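Local coordinates for uncharacterized protein YjgB (Bacillus subtilis, PDB 4YGT) that is of unknown function but is probably a secreted lipoprotein, the first member of the DUF4309 family with a known structure, at residues L39-H50 against F80-I91. Residues are numbered along the deposited sequence; the frame is centred on the assembly and turned at random.
Sequences LTINKSTKGDVH and FSYHKDMTISEI
Lys46 lies across one face of the Tyr82 ring, its CB 3.7 Å from the ring centroid in a CH-pi contact. CG stands anti to the backbone N (chi1 179°), and the extended chain runs on over the ring past CE2. The selenomethionine Met86 bends its CE against Lys46 CD. At the ring edge Val49 CG2 sits near the plane, and Tyr82 OH hydrogen-bonds Asp67 of strand 67-69. With an alanine in place of Tyr82, the aliphatic part of Lys46 would probably lose its platform and Asp67 this hydroxyl. Deeper in, Val49 CG1 rests over a face of the Phe80 ring, 3.5 Å from Phe80 CD1. Its other methyl, CG2, meets Ile88 CD1 at 3.6 Å, and Leu39 CB touches that same CD1. Three backbone hydrogen bonds tie 42-46 to 80-91. Asn42 N gives to Ile88 O at 2.8 Å, Ile88 N to Ser44 O, and Lys46 N to Met86 O. Thr45 and Asp48 form a capping box at the start of helix 46-53. The arrangement is a capped helix and its lead-in loop packed on a beta hairpin of the antiparallel sheet, with a type I turn from His83 to Met86.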
ATOM      1  N   LEU A  39      -1.076   6.696  10.896  1.00 34.06           N
ATOM      2  CA  LEU A  39      -1.654   5.394  11.207  1.00 32.79           C
ATOM      3  C   LEU A  39      -0.517   4.377  11.119  1.00 38.86           C
ATOM      4  O   LEU A  39      -0.128   3.980  10.026  1.00 40.67           O
ATOM      5  CB  LEU A  39      -2.830   5.067  10.263  1.00 30.88           C
ATOM      6  CG  LEU A  39      -4.056   5.979  10.371  1.00 33.53           C
ATOM      7  CD1 LEU A  39      -4.995   5.749   9.209  1.00 32.67           C
ATOM      8  CD2 LEU A  39      -4.769   5.775  11.691  1.00 31.00           C
ATOM      9  N   THR A  40       0.037   3.994  12.268  1.00 36.10           N
ATOM     10  CA  THR A  40       1.237   3.163  12.381  1.00 37.25           C
ATOM     11  C   THR A  40       0.954   1.667  12.568  1.00 42.68           C
ATOM     12  O   THR A  40       0.201   1.267  13.467  1.00 44.70           O
ATOM     13  CB  THR A  40       2.117   3.683  13.534  1.00 45.31           C
ATOM     14  OG1 THR A  40       2.159   5.095  13.447  1.00 46.15           O
ATOM     15  CG2 THR A  40       3.571   3.141  13.506  1.00 45.76           C
ATOM     16  N   ILE A  41       1.662   0.844  11.781  1.00 37.63           N
ATOM     17  CA  ILE A  41       1.612  -0.621  11.895  1.00 38.72           C
ATOM     18  C   ILE A  41       1.983  -1.020  13.336  1.00 45.24           C
ATOM     19  O   ILE A  41       2.891  -0.422  13.910  1.00 45.15           O
ATOM     20  CB  ILE A  41       2.533  -1.282  10.822  1.00 41.13           C
ATOM     21  CG1 ILE A  41       1.786  -1.295   9.472  1.00 39.97           C
ATOM     22  CG2 ILE A  41       2.966  -2.727  11.212  1.00 43.26           C
ATOM     23  CD1 ILE A  41       2.598  -1.129   8.389  1.00 50.23           C
ATOM     24  N   ASN A  42       1.195  -1.947  13.939  1.00 44.36           N
ATOM     25  CA  ASN A  42       1.358  -2.526  15.280  1.00 48.47           C
ATOM     26  C   ASN A  42       1.178  -1.487  16.414  1.00 54.44           C
ATOM     27  O   ASN A  42       1.440  -1.807  17.578  1.00 57.94           O
ATOM     28  CB  ASN A  42       2.746  -3.210  15.396  1.00 50.97           C
ATOM     29  CG  ASN A  42       2.815  -4.447  16.255  1.00 81.33           C
ATOM     30  OD1 ASN A  42       1.827  -4.924  16.839  1.00 78.95           O
ATOM     31  ND2 ASN A  42       4.014  -4.994  16.354  1.00 78.93           N
ATOM     32  N   LYS A  43       0.725  -0.260  16.082  1.00 48.33           N
ATOM     33  CA  LYS A  43       0.566   0.812  17.060  1.00 49.38           C
ATOM     34  C   LYS A  43      -0.834   1.441  16.949  1.00 49.74           C
ATOM     35  O   LYS A  43      -1.547   1.481  17.947  1.00 52.19           O
ATOM     36  CB  LYS A  43       1.677   1.856  16.866  1.00 51.14           C
ATOM     37  CG  LYS A  43       1.994   2.719  18.080  1.00 69.38           C
ATOM     38  CD  LYS A  43       3.154   3.712  17.808  1.00 85.02           C
ATOM     39  CE  LYS A  43       4.542   3.084  17.697  1.00 99.44           C
ATOM     40  NZ  LYS A  43       5.049   2.568  19.002  1.00114.51           N
ATOM     41  N   SER A  44      -1.234   1.912  15.758  1.00 40.78           N
ATOM     42  CA  SER A  44      -2.565   2.493  15.577  1.00 40.26           C
ATOM     43  C   SER A  44      -3.585   1.361  15.499  1.00 48.60           C
ATOM     44  O   SER A  44      -3.231   0.240  15.093  1.00 48.46           O
ATOM     45  CB  SER A  44      -2.617   3.370  14.332  1.00 39.00           C
ATOM     46  OG  SER A  44      -1.682   4.428  14.452  1.00 41.67           O
ATOM     47  N   THR A  45      -4.839   1.644  15.889  1.00 46.78           N
ATOM     48  CA  THR A  45      -5.902   0.637  15.950  1.00 48.24           C
ATOM     49  C   THR A  45      -6.908   0.718  14.807  1.00 49.98           C
ATOM     50  O   THR A  45      -6.843   1.651  14.012  1.00 48.02           O
ATOM     51  CB  THR A  45      -6.687   0.806  17.254  1.00 55.41           C
ATOM     52  OG1 THR A  45      -7.284   2.106  17.263  1.00 58.48           O
ATOM     53  CG2 THR A  45      -5.846   0.581  18.488  1.00 54.07           C
ATOM     54  N   LYS A  46      -7.888  -0.235  14.785  1.00 46.56           N
ATOM     55  CA  LYS A  46      -9.055  -0.279  13.889  1.00 44.09           C
ATOM     56  C   LYS A  46      -9.884   0.998  14.141  1.00 49.08           C
ATOM     57  O   LYS A  46     -10.339   1.644  13.199  1.00 45.13           O
ATOM     58  CB  LYS A  46      -9.875  -1.561  14.176  1.00 47.63           C
ATOM     59  CG  LYS A  46     -11.135  -1.751  13.341  1.00 50.96           C
ATOM     60  CD  LYS A  46     -11.686  -3.165  13.533  1.00 62.23           C
ATOM     61  CE  LYS A  46     -12.637  -3.631  12.459  1.00 70.22           C
ATOM     62  NZ  LYS A  46     -12.953  -5.081  12.599  1.00 80.24           N
ATOM     63  N   GLY A  47      -9.997   1.358  15.426  1.00 50.82           N
ATOM     64  CA  GLY A  47     -10.678   2.548  15.914  1.00 52.30           C
ATOM     65  C   GLY A  47     -10.093   3.829  15.352  1.00 53.52           C
ATOM     66  O   GLY A  47     -10.855   4.723  14.986  1.00 54.55           O
ATOM     67  N   ASP A  48      -8.747   3.926  15.266  1.00 46.31           N
ATOM     68  CA  ASP A  48      -8.066   5.103  14.709  1.00 42.97           C
ATOM     69  C   ASP A  48      -8.313   5.199  13.205  1.00 44.09           C
ATOM     70  O   ASP A  48      -8.453   6.294  12.675  1.00 43.95           O
ATOM     71  CB  ASP A  48      -6.542   5.063  14.980  1.00 42.45           C
ATOM     72  CG  ASP A  48      -6.094   5.119  16.437  1.00 44.98           C
ATOM     73  OD1 ASP A  48      -6.791   5.765  17.253  1.00 42.25           O
ATOM     74  OD2 ASP A  48      -5.015   4.562  16.750  1.00 46.46           O
ATOM     75  N   VAL A  49      -8.311   4.054  12.513  1.00 38.95           N
ATOM     76  CA  VAL A  49      -8.544   3.960  11.065  1.00 35.68           C
ATOM     77  C   VAL A  49      -9.958   4.492  10.764  1.00 41.48           C
ATOM     78  O   VAL A  49     -10.143   5.328   9.877  1.00 40.30           O
ATOM     79  CB  VAL A  49      -8.323   2.504  10.543  1.00 37.04           C
ATOM     80  CG1 VAL A  49      -8.776   2.350   9.098  1.00 34.81           C
ATOM     81  CG2 VAL A  49      -6.864   2.077  10.700  1.00 34.97           C
ATOM     82  N   HIS A  50     -10.937   4.017  11.526  1.00 42.18           N
ATOM     83  CA  HIS A  50     -12.329   4.410  11.397  1.00 43.97           C
ATOM     84  C   HIS A  50     -12.512   5.871  11.749  1.00 49.42           C
ATOM     85  O   HIS A  50     -13.284   6.559  11.088  1.00 49.83           O
ATOM     86  CB  HIS A  50     -13.212   3.508  12.268  1.00 47.67           C
ATOM     87  CG  HIS A  50     -13.449   2.167  11.657  1.00 49.89           C
ATOM     88  ND1 HIS A  50     -14.715   1.630  11.577  1.00 53.81           N
ATOM     89  CD2 HIS A  50     -12.576   1.315  11.066  1.00 48.97           C
ATOM     90  CE1 HIS A  50     -14.571   0.464  10.964  1.00 51.83           C
ATOM     91  NE2 HIS A  50     -13.302   0.231  10.643  1.00 49.25           N
ATOM     92  N   PHE A  80      -6.931  -1.871   5.319  1.00 34.62           N
ATOM     93  CA  PHE A  80      -6.283  -2.068   6.607  1.00 33.56           C
ATOM     94  C   PHE A  80      -6.671  -3.414   7.177  1.00 38.37           C
ATOM     95  O   PHE A  80      -7.848  -3.710   7.295  1.00 39.56           O
ATOM     96  CB  PHE A  80      -6.674  -0.956   7.586  1.00 34.50           C
ATOM     97  CG  PHE A  80      -6.267   0.423   7.130  1.00 33.35           C
ATOM     98  CD1 PHE A  80      -7.092   1.167   6.287  1.00 33.87           C
ATOM     99  CD2 PHE A  80      -5.059   0.978   7.534  1.00 33.11           C
ATOM    100  CE1 PHE A  80      -6.718   2.440   5.867  1.00 33.04           C
ATOM    101  CE2 PHE A  80      -4.685   2.249   7.105  1.00 34.05           C
ATOM    102  CZ  PHE A  80      -5.517   2.969   6.274  1.00 32.26           C
ATOM    103  N   SER A  81      -5.691  -4.241   7.493  1.00 36.60           N
ATOM    104  CA  SER A  81      -5.907  -5.498   8.211  1.00 38.55           C
ATOM    105  C   SER A  81      -5.366  -5.276   9.629  1.00 43.38           C
ATOM    106  O   SER A  81      -4.541  -4.380   9.840  1.00 40.58           O
ATOM    107  CB  SER A  81      -5.247  -6.675   7.499  1.00 40.30           C
ATOM    108  OG  SER A  81      -3.836  -6.626   7.608  1.00 42.67           O
ATOM    109  N   TYR A  82      -5.853  -6.042  10.602  1.00 44.54           N
ATOM    110  CA  TYR A  82      -5.473  -5.872  12.004  1.00 45.71           C
ATOM    111  C   TYR A  82      -5.022  -7.167  12.681  1.00 54.19           C
ATOM    112  O   TYR A  82      -5.452  -8.256  12.288  1.00 54.85           O
ATOM    113  CB  TYR A  82      -6.677  -5.311  12.771  1.00 48.03           C
ATOM    114  CG  TYR A  82      -7.351  -4.147  12.071  1.00 47.10           C
ATOM    115  CD1 TYR A  82      -6.755  -2.886  12.035  1.00 46.35           C
ATOM    116  CD2 TYR A  82      -8.570  -4.314  11.411  1.00 47.55           C
ATOM    117  CE1 TYR A  82      -7.347  -1.826  11.351  1.00 45.73           C
ATOM    118  CE2 TYR A  82      -9.176  -3.254  10.729  1.00 45.87           C
ATOM    119  CZ  TYR A  82      -8.573  -2.005  10.724  1.00 51.80           C
ATOM    120  OH  TYR A  82      -9.166  -0.939  10.084  1.00 50.17           O
ATOM    121  N   HIS A  83      -4.193  -7.048  13.746  1.00 53.40           N
ATOM    122  CA  HIS A  83      -3.819  -8.200  14.581  1.00 57.75           C
ATOM    123  C   HIS A  83      -5.011  -8.517  15.505  1.00 65.73           C
ATOM    124  O   HIS A  83      -6.010  -7.783  15.496  1.00 63.33           O
ATOM    125  CB  HIS A  83      -2.555  -7.925  15.429  1.00 59.31           C
ATOM    126  CG  HIS A  83      -1.313  -7.561  14.674  1.00 59.16           C
ATOM    127  ND1 HIS A  83      -0.586  -8.507  13.992  1.00 61.37           N
ATOM    128  CD2 HIS A  83      -0.656  -6.379  14.616  1.00 57.69           C
ATOM    129  CE1 HIS A  83       0.460  -7.863  13.495  1.00 58.20           C
ATOM    130  NE2 HIS A  83       0.464  -6.582  13.853  1.00 56.24           N
ATOM    131  N   LYS A  84      -4.895  -9.575  16.326  1.00 68.36           N
ATOM    132  CA  LYS A  84      -5.919  -9.957  17.292  1.00 73.41           C
ATOM    133  C   LYS A  84      -6.210  -8.775  18.260  1.00 78.67           C
ATOM    134  O   LYS A  84      -7.379  -8.451  18.493  1.00 78.73           O
ATOM    135  CB  LYS A  84      -5.457 -11.215  18.059  1.00 81.78           C
ATOM    136  CG  LYS A  84      -6.584 -12.090  18.595  1.00 96.36           C
ATOM    137  CD  LYS A  84      -6.031 -13.362  19.265  1.00111.59           C
ATOM    138  CE  LYS A  84      -7.111 -14.248  19.849  1.00122.97           C
ATOM    139  NZ  LYS A  84      -6.580 -15.569  20.282  1.00133.67           N
ATOM    140  N   ASP A  85      -5.135  -8.079  18.723  1.00 75.82           N
ATOM    141  CA  ASP A  85      -5.148  -6.933  19.653  1.00 76.46           C
ATOM    142  C   ASP A  85      -5.759  -5.636  19.043  1.00 77.85           C
ATOM    143  O   ASP A  85      -5.829  -4.618  19.735  1.00 78.24           O
ATOM    144  CB  ASP A  85      -3.718  -6.653  20.186  1.00 78.03           C
ATOM    145  CG  ASP A  85      -2.688  -6.065  19.223  1.00 76.98           C
ATOM    146  OD1 ASP A  85      -3.042  -5.817  18.035  1.00 70.45           O
ATOM    147  OD2 ASP A  85      -1.538  -5.814  19.664  1.00 79.53           O
HETATM  148  N   MSE A  86      -6.180  -5.692  17.763  1.00 71.56           N
HETATM  149  CA  MSE A  86      -6.826  -4.645  16.958  1.00 68.06           C
HETATM  150  C   MSE A  86      -5.864  -3.551  16.459  1.00 63.98           C
HETATM  151  O   MSE A  86      -6.337  -2.528  15.977  1.00 59.48           O
HETATM  152  CB  MSE A  86      -8.024  -4.017  17.674  1.00 74.03           C
HETATM  153  CG  MSE A  86      -9.190  -4.974  17.816  1.00 87.38           C
HETATM  154 SE   MSE A  86     -10.666  -4.161  18.773  0.75102.62          SE
HETATM  155  CE  MSE A  86     -11.461  -3.108  17.281  1.00 93.55           C
ATOM    156  N   THR A  87      -4.539  -3.780  16.500  1.00 58.75           N
ATOM    157  CA  THR A  87      -3.586  -2.808  15.939  1.00 53.87           C
ATOM    158  C   THR A  87      -3.395  -3.170  14.467  1.00 52.52           C
ATOM    159  O   THR A  87      -3.647  -4.315  14.086  1.00 52.09           O
ATOM    160  CB  THR A  87      -2.257  -2.753  16.717  1.00 58.19           C
ATOM    161  OG1 THR A  87      -1.591  -4.012  16.613  1.00 62.59           O
ATOM    162  CG2 THR A  87      -2.437  -2.359  18.170  1.00 52.25           C
ATOM    163  N   ILE A  88      -2.972  -2.213  13.637  1.00 45.46           N
ATOM    164  CA  ILE A  88      -2.809  -2.434  12.196  1.00 41.13           C
ATOM    165  C   ILE A  88      -1.705  -3.493  11.899  1.00 47.07           C
ATOM    166  O   ILE A  88      -0.554  -3.349  12.318  1.00 45.45           O
ATOM    167  CB  ILE A  88      -2.534  -1.091  11.464  1.00 40.29           C
ATOM    168  CG1 ILE A  88      -3.675  -0.045  11.709  1.00 38.76           C
ATOM    169  CG2 ILE A  88      -2.271  -1.312   9.963  1.00 39.14           C
ATOM    170  CD1 ILE A  88      -3.361   1.379  11.137  1.00 34.43           C
ATOM    171  N   SER A  89      -2.064  -4.548  11.145  1.00 45.68           N
ATOM    172  CA  SER A  89      -1.069  -5.552  10.757  1.00 46.19           C
ATOM    173  C   SER A  89      -0.541  -5.264   9.359  1.00 49.08           C
ATOM    174  O   SER A  89       0.614  -5.569   9.096  1.00 50.52           O
ATOM    175  CB  SER A  89      -1.614  -6.974  10.851  1.00 49.24           C
ATOM    176  OG  SER A  89      -2.871  -7.128  10.222  1.00 53.57           O
ATOM    177  N   GLU A  90      -1.358  -4.635   8.468  1.00 42.65           N
ATOM    178  CA  GLU A  90      -0.936  -4.334   7.098  1.00 39.02           C
ATOM    179  C   GLU A  90      -1.718  -3.188   6.514  1.00 39.33           C
ATOM    180  O   GLU A  90      -2.917  -3.041   6.790  1.00 38.15           O
ATOM    181  CB  GLU A  90      -1.095  -5.591   6.218  1.00 42.03           C
ATOM    182  CG  GLU A  90      -0.588  -5.481   4.786  1.00 51.91           C
ATOM    183  CD  GLU A  90      -0.625  -6.763   3.978  1.00 62.84           C
ATOM    184  OE1 GLU A  90      -0.634  -7.863   4.577  1.00 54.00           O
ATOM    185  OE2 GLU A  90      -0.611  -6.661   2.731  1.00 57.24           O
ATOM    186  N   ILE A  91      -1.034  -2.358   5.708  1.00 34.45           N
ATOM    187  CA  ILE A  91      -1.696  -1.250   4.998  1.00 32.74           C
ATOM    188  C   ILE A  91      -1.544  -1.558   3.515  1.00 35.92           C
ATOM    189  O   ILE A  91      -0.470  -1.961   3.083  1.00 35.68           O
ATOM    190  CB  ILE A  91      -1.188   0.189   5.380  1.00 34.07           C
ATOM    191  CG1 ILE A  91      -1.205   0.401   6.915  1.00 35.52           C
ATOM    192  CG2 ILE A  91      -2.016   1.279   4.665  1.00 28.97           C
ATOM    193  CD1 ILE A  91      -0.501   1.666   7.452  1.00 39.11           C
TER